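Local atomic coordinates of alkyl hydroperoxide reductase E (Mycobacterium tuberculosis, PDB entry 5C04), a protein that probably reduces hydrogen peroxide and organic hydroperoxides to water and alcohols, using thiols supplied by mycoredoxin, and so protects the cell against oxidative stress. Residues 34-39 against 117-122; 9-14 against 21-26. The protein carries 1 engineered substitution. One frame throughout, in Å; residues are numbered along the deposited sequence. Where two conformers were deposited one is given.

In the fold
From the N terminus, the chain first runs through residues 9-14, turns, and comes back as 21-26: interaction 2 closes this beta hairpin of strands 13-16 and 21-23. Strand 32-37 follows, and interaction 1 pairs it with strand 114-122, closing a long loop that holds helix 44-55 with Cys46, strands 65-71 and 91-93 and helix 75-85. The two contacts are in series along the chain, neither nested nor crossed, yet they belong to the same mixed sheet and touch in space. Leu35 CD2 packs on Phe12 CZ at 3.9 Å, and Val122 meets Ala9, joining the hairpin to the central strands of the thioredoxin fold.

Interaction 1. Residues 34-39 against 117-122; sequences LLVFHP and RGTFVV. Engineered in segment 34-39: His38 (natural residue Phe).
Leu35 and Phe120 form an antiparallel hydrogen-bonded pair, Leu35 N to Phe120 O at 2.8 Å and Phe120 N to Leu35 O at 3.0 Å. The axes of segments 34-37 and 117-122 approach to 4.7 Å. Two residues further along, Phe37 N reaches Gly118 O through a more bent bond, 136° at the hydrogen. Gly118 O also lies at the edge of the Phe37 ring, in its plane, and is 3.3 Å from Phe37 CB. Phe37 and Phe120 touch rim to rim, CE1 of the first 3.8 Å from CD1 of the second, with planes at 84°; Tyr105 meets both rings. On the other face, Leu34 turns its CG anti to the backbone N (chi1 180°), which carries CD1 to Thr119 CG2 at 3.6 Å and on to Val121 CG2. This is the buried centre of the thioredoxin-fold sheet, with Trp145 of helix 143-150 packed on the Leu34 face. Thr119 OG1 is held by Glu132 and Arg140. Toward the active site, Pro39 lays CD over one face of the Arg117 guanidinium, 3.5 Å from NH1. Arg117 also touches Cys46, the active-site residue by similarity, and forms a salt bridge with Glu49. The engineered His38 likewise packs on Cys46.

Interaction 2. Residues 9-14 against 21-26; sequences APDFTL and LVTLRG
The Phe12 ring carries Leu24 CB over one face, a CH-pi contact 4.0 Å from the ring centroid and 16° off the normal, while the guanidinium of Arg25 meets Asp11 OD2 at its edge. Phe12 CG sits between its own backbone N and carbonyl carbon (chi1 61°), which lifts the ring over Leu24. From there Leu24 sends CD2 to Ala9 CB, 3.7 Å away. Tyr105, from a loop, packs against Ala9, Phe12 and Leu24.

The backbones here form the two strands of a beta hairpin. Leu14 and Val22 exchange two nearly straight backbone bonds, Thr13 and Thr23 form the non-hydrogen-bonded pair, and past the end of the strand pair Leu24 N bonds Phe12 O at 3.2 Å. On the threonine face, in the conformer given for Thr23, its OG1 is 3.0 Å from Thr13 OG1, a hydrogen bond that the second conformer makes doubtful.

Asp11 reaches across with both carboxylate oxygens. Asp11 OD1 accepts from Arg25 N at 3.2 Å, on the syn side and out of the carboxylate plane, and takes a weak bond from Phe12 N. Asp11 OD2 makes a long salt bridge to Arg25 NE at 3.5 Å, the two planes 59° apart. Two backbone N-H groups, one weakly, thus grip OD1, which together with the salt bridge probably limits the carboxylate's rotation; Asp11 and Arg25 are exposed, so solvent probably weakens the ion pair.

Interaction 1. Residues 34-39 against 117-122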
# COMPACT_ATOMS: atom_id res chain seq x y z
N LEU A 34 -1.11 3.15 23.08
CA LEU A 34 0.02 2.42 22.53
C LEU A 34 -0.03 2.60 21.02
O LEU A 34 -1.02 2.20 20.38
CB LEU A 34 -0.08 0.93 22.85
CG LEU A 34 1.05 0.05 22.34
CD1 LEU A 34 2.38 0.32 23.01
CD2 LEU A 34 0.66 -1.42 22.47
N LEU A 35 1.02 3.20 20.49
CA LEU A 35 1.19 3.37 19.02
C LEU A 35 2.19 2.36 18.52
O LEU A 35 3.37 2.40 18.91
CB LEU A 35 1.71 4.76 18.69
CG LEU A 35 0.86 5.94 19.18
CD1 LEU A 35 1.51 7.25 18.79
CD2 LEU A 35 -0.56 5.86 18.65
N VAL A 36 1.72 1.43 17.68
CA VAL A 36 2.57 0.37 17.11
C VAL A 36 2.76 0.65 15.61
O VAL A 36 1.96 0.24 14.75
CB VAL A 36 1.99 -1.04 17.35
CG1 VAL A 36 2.96 -2.10 16.82
CG2 VAL A 36 1.69 -1.26 18.86
N PHE A 37 3.83 1.37 15.30
CA PHE A 37 4.24 1.56 13.88
C PHE A 37 4.82 0.26 13.38
O PHE A 37 5.56 -0.42 14.11
CB PHE A 37 5.26 2.68 13.75
CG PHE A 37 4.70 4.05 14.00
CD1 PHE A 37 4.65 4.60 15.28
CD2 PHE A 37 4.24 4.83 12.94
CE1 PHE A 37 4.15 5.88 15.50
CE2 PHE A 37 3.75 6.12 13.15
CZ PHE A 37 3.69 6.63 14.43
N HIS A 38 4.55 -0.10 12.12
CA HIS A 38 5.15 -1.30 11.57
C HIS A 38 5.27 -1.19 10.06
O HIS A 38 4.52 -0.43 9.44
CB HIS A 38 4.41 -2.56 11.99
CG HIS A 38 3.07 -2.67 11.40
ND1 HIS A 38 2.84 -3.41 10.26
CD2 HIS A 38 1.89 -2.08 11.71
CE1 HIS A 38 1.57 -3.30 9.92
NE2 HIS A 38 0.97 -2.51 10.78
N PRO A 39 6.23 -1.93 9.47
CA PRO A 39 6.45 -1.87 8.03
C PRO A 39 5.28 -2.14 7.08
O PRO A 39 4.88 -1.24 6.34
CB PRO A 39 7.58 -2.90 7.84
CG PRO A 39 8.38 -2.79 9.07
CD PRO A 39 7.39 -2.49 10.18
N ARG A 117 10.03 -0.20 13.04
CA ARG A 117 9.27 -0.76 14.15
C ARG A 117 9.34 0.19 15.35
O ARG A 117 10.00 -0.08 16.36
CB ARG A 117 9.76 -2.19 14.48
CG ARG A 117 9.52 -3.15 13.34
CD ARG A 117 9.74 -4.63 13.68
NE ARG A 117 9.81 -5.36 12.42
CZ ARG A 117 8.77 -5.67 11.65
NH1 ARG A 117 7.55 -5.46 12.07
NH2 ARG A 117 8.99 -6.16 10.42
N GLY A 118 8.65 1.31 15.21
CA GLY A 118 8.57 2.34 16.24
C GLY A 118 7.41 2.05 17.16
O GLY A 118 6.33 1.65 16.73
N THR A 119 7.60 2.25 18.46
CA THR A 119 6.52 2.06 19.41
C THR A 119 6.54 3.20 20.42
O THR A 119 7.61 3.57 20.90
CB THR A 119 6.65 0.76 20.23
OG1 THR A 119 7.23 -0.29 19.44
CG2 THR A 119 5.30 0.35 20.83
N PHE A 120 5.38 3.71 20.74
CA PHE A 120 5.24 4.77 21.72
C PHE A 120 4.08 4.49 22.62
O PHE A 120 3.09 3.87 22.24
CB PHE A 120 5.00 6.11 21.02
CG PHE A 120 6.09 6.48 20.09
CD1 PHE A 120 6.03 6.07 18.76
CD2 PHE A 120 7.16 7.25 20.50
CE1 PHE A 120 7.05 6.38 17.89
CE2 PHE A 120 8.18 7.57 19.63
CZ PHE A 120 8.12 7.15 18.31
N VAL A 121 4.20 4.93 23.88
CA VAL A 121 3.05 5.03 24.74
C VAL A 121 2.85 6.51 25.06
O VAL A 121 3.80 7.21 25.44
CB VAL A 121 3.22 4.22 26.03
CG1 VAL A 121 2.05 4.52 26.96
CG2 VAL A 121 3.34 2.73 25.72
N VAL A 122 1.62 6.97 24.83
CA VAL A 122 1.22 8.35 25.02
C VAL A 122 0.32 8.38 26.24
O VAL A 122 -0.66 7.63 26.32
CB VAL A 122 0.44 8.92 23.80
CG1 VAL A 122 0.10 10.38 24.00
CG2 VAL A 122 1.23 8.73 22.52

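Interaction 2. Residues 9-14 against 21-26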
# COMPACT_ATOMS: atom_id res chain seq x y z
N ALA A 9 3.46 14.15 22.02
CA ALA A 9 3.14 13.31 20.85
C ALA A 9 2.47 14.13 19.74
O ALA A 9 1.44 14.75 20.00
CB ALA A 9 2.20 12.20 21.28
N PRO A 10 3.03 14.11 18.50
CA PRO A 10 2.39 14.86 17.42
C PRO A 10 0.96 14.39 17.19
O PRO A 10 0.72 13.18 17.18
CB PRO A 10 3.28 14.55 16.21
CG PRO A 10 4.63 14.39 16.81
CD PRO A 10 4.40 13.72 18.13
N ASP A 11 0.02 15.32 16.99
CA ASP A 11 -1.34 14.90 16.70
C ASP A 11 -1.41 14.33 15.29
O ASP A 11 -0.59 14.64 14.41
CB ASP A 11 -2.37 16.04 16.79
CG ASP A 11 -3.81 15.53 17.10
OD1 ASP A 11 -4.03 14.30 17.32
OD2 ASP A 11 -4.73 16.38 17.16
N PHE A 12 -2.40 13.48 15.10
CA PHE A 12 -2.68 12.96 13.78
C PHE A 12 -4.14 12.60 13.66
O PHE A 12 -4.80 12.32 14.65
CB PHE A 12 -1.80 11.74 13.44
CG PHE A 12 -1.96 10.55 14.38
CD1 PHE A 12 -3.08 9.73 14.31
CD2 PHE A 12 -0.98 10.24 15.32
CE1 PHE A 12 -3.23 8.64 15.16
CE2 PHE A 12 -1.12 9.15 16.17
CZ PHE A 12 -2.24 8.34 16.09
N THR A 13 -4.61 12.59 12.41
CA THR A 13 -5.91 12.05 12.07
C THR A 13 -5.73 11.12 10.88
O THR A 13 -5.34 11.59 9.79
CB THR A 13 -6.91 13.16 11.69
OG1 THR A 13 -6.93 14.17 12.72
CG2 THR A 13 -8.32 12.59 11.51
N LEU A 14 -6.04 9.84 11.06
CA LEU A 14 -5.85 8.83 10.01
C LEU A 14 -7.07 7.93 9.88
O LEU A 14 -7.83 7.72 10.82
CB LEU A 14 -4.60 7.95 10.32
CG LEU A 14 -3.25 8.67 10.38
CD1 LEU A 14 -2.16 7.72 10.88
CD2 LEU A 14 -2.82 9.29 9.05
N LEU A 21 -12.39 7.74 10.86
CA LEU A 21 -11.31 8.63 11.25
C LEU A 21 -10.95 8.43 12.71
O LEU A 21 -11.82 8.50 13.58
CB LEU A 21 -11.68 10.08 11.02
CG LEU A 21 -11.85 10.46 9.55
CD1 LEU A 21 -12.38 11.87 9.44
CD2 LEU A 21 -10.52 10.30 8.82
N VAL A 22 -9.66 8.25 12.97
CA VAL A 22 -9.14 8.11 14.32
C VAL A 22 -8.16 9.24 14.56
O VAL A 22 -7.26 9.45 13.77
CB VAL A 22 -8.43 6.77 14.46
CG1 VAL A 22 -7.73 6.67 15.82
CG2 VAL A 22 -9.40 5.62 14.26
N THR A 23 -8.35 9.99 15.66
CA THR A 23 -7.43 11.08 16.01
C THR A 23 -6.77 10.71 17.33
O THR A 23 -7.39 10.09 18.18
CB THR A 23 -8.16 12.44 16.10
OG1 THR A 23 -8.58 12.85 14.80
CG2 THR A 23 -7.27 13.55 16.70
N LEU A 24 -5.50 11.08 17.49
CA LEU A 24 -4.79 10.79 18.75
C LEU A 24 -5.41 11.58 19.92
O LEU A 24 -5.63 11.04 21.01
CB LEU A 24 -3.31 11.15 18.63
CG LEU A 24 -2.42 10.87 19.86
CD1 LEU A 24 -2.41 9.39 20.17
CD2 LEU A 24 -1.00 11.39 19.68
N ARG A 25 -5.68 12.86 19.66
CA ARG A 25 -6.22 13.78 20.69
C ARG A 25 -7.54 13.31 21.30
O ARG A 25 -7.81 13.61 22.48
CB ARG A 25 -6.39 15.17 20.09
CG ARG A 25 -6.68 16.27 21.10
CD ARG A 25 -6.44 17.61 20.45
NE ARG A 25 -5.01 17.91 20.34
CZ ARG A 25 -4.33 18.73 21.16
NH1 ARG A 25 -4.94 19.35 22.16
NH2 ARG A 25 -3.04 18.93 20.97
N GLY A 26 -8.35 12.59 20.53
CA GLY A 26 -9.58 11.97 21.02
C GLY A 26 -9.44 11.19 22.32
O GLY A 26 -10.39 11.11 23.10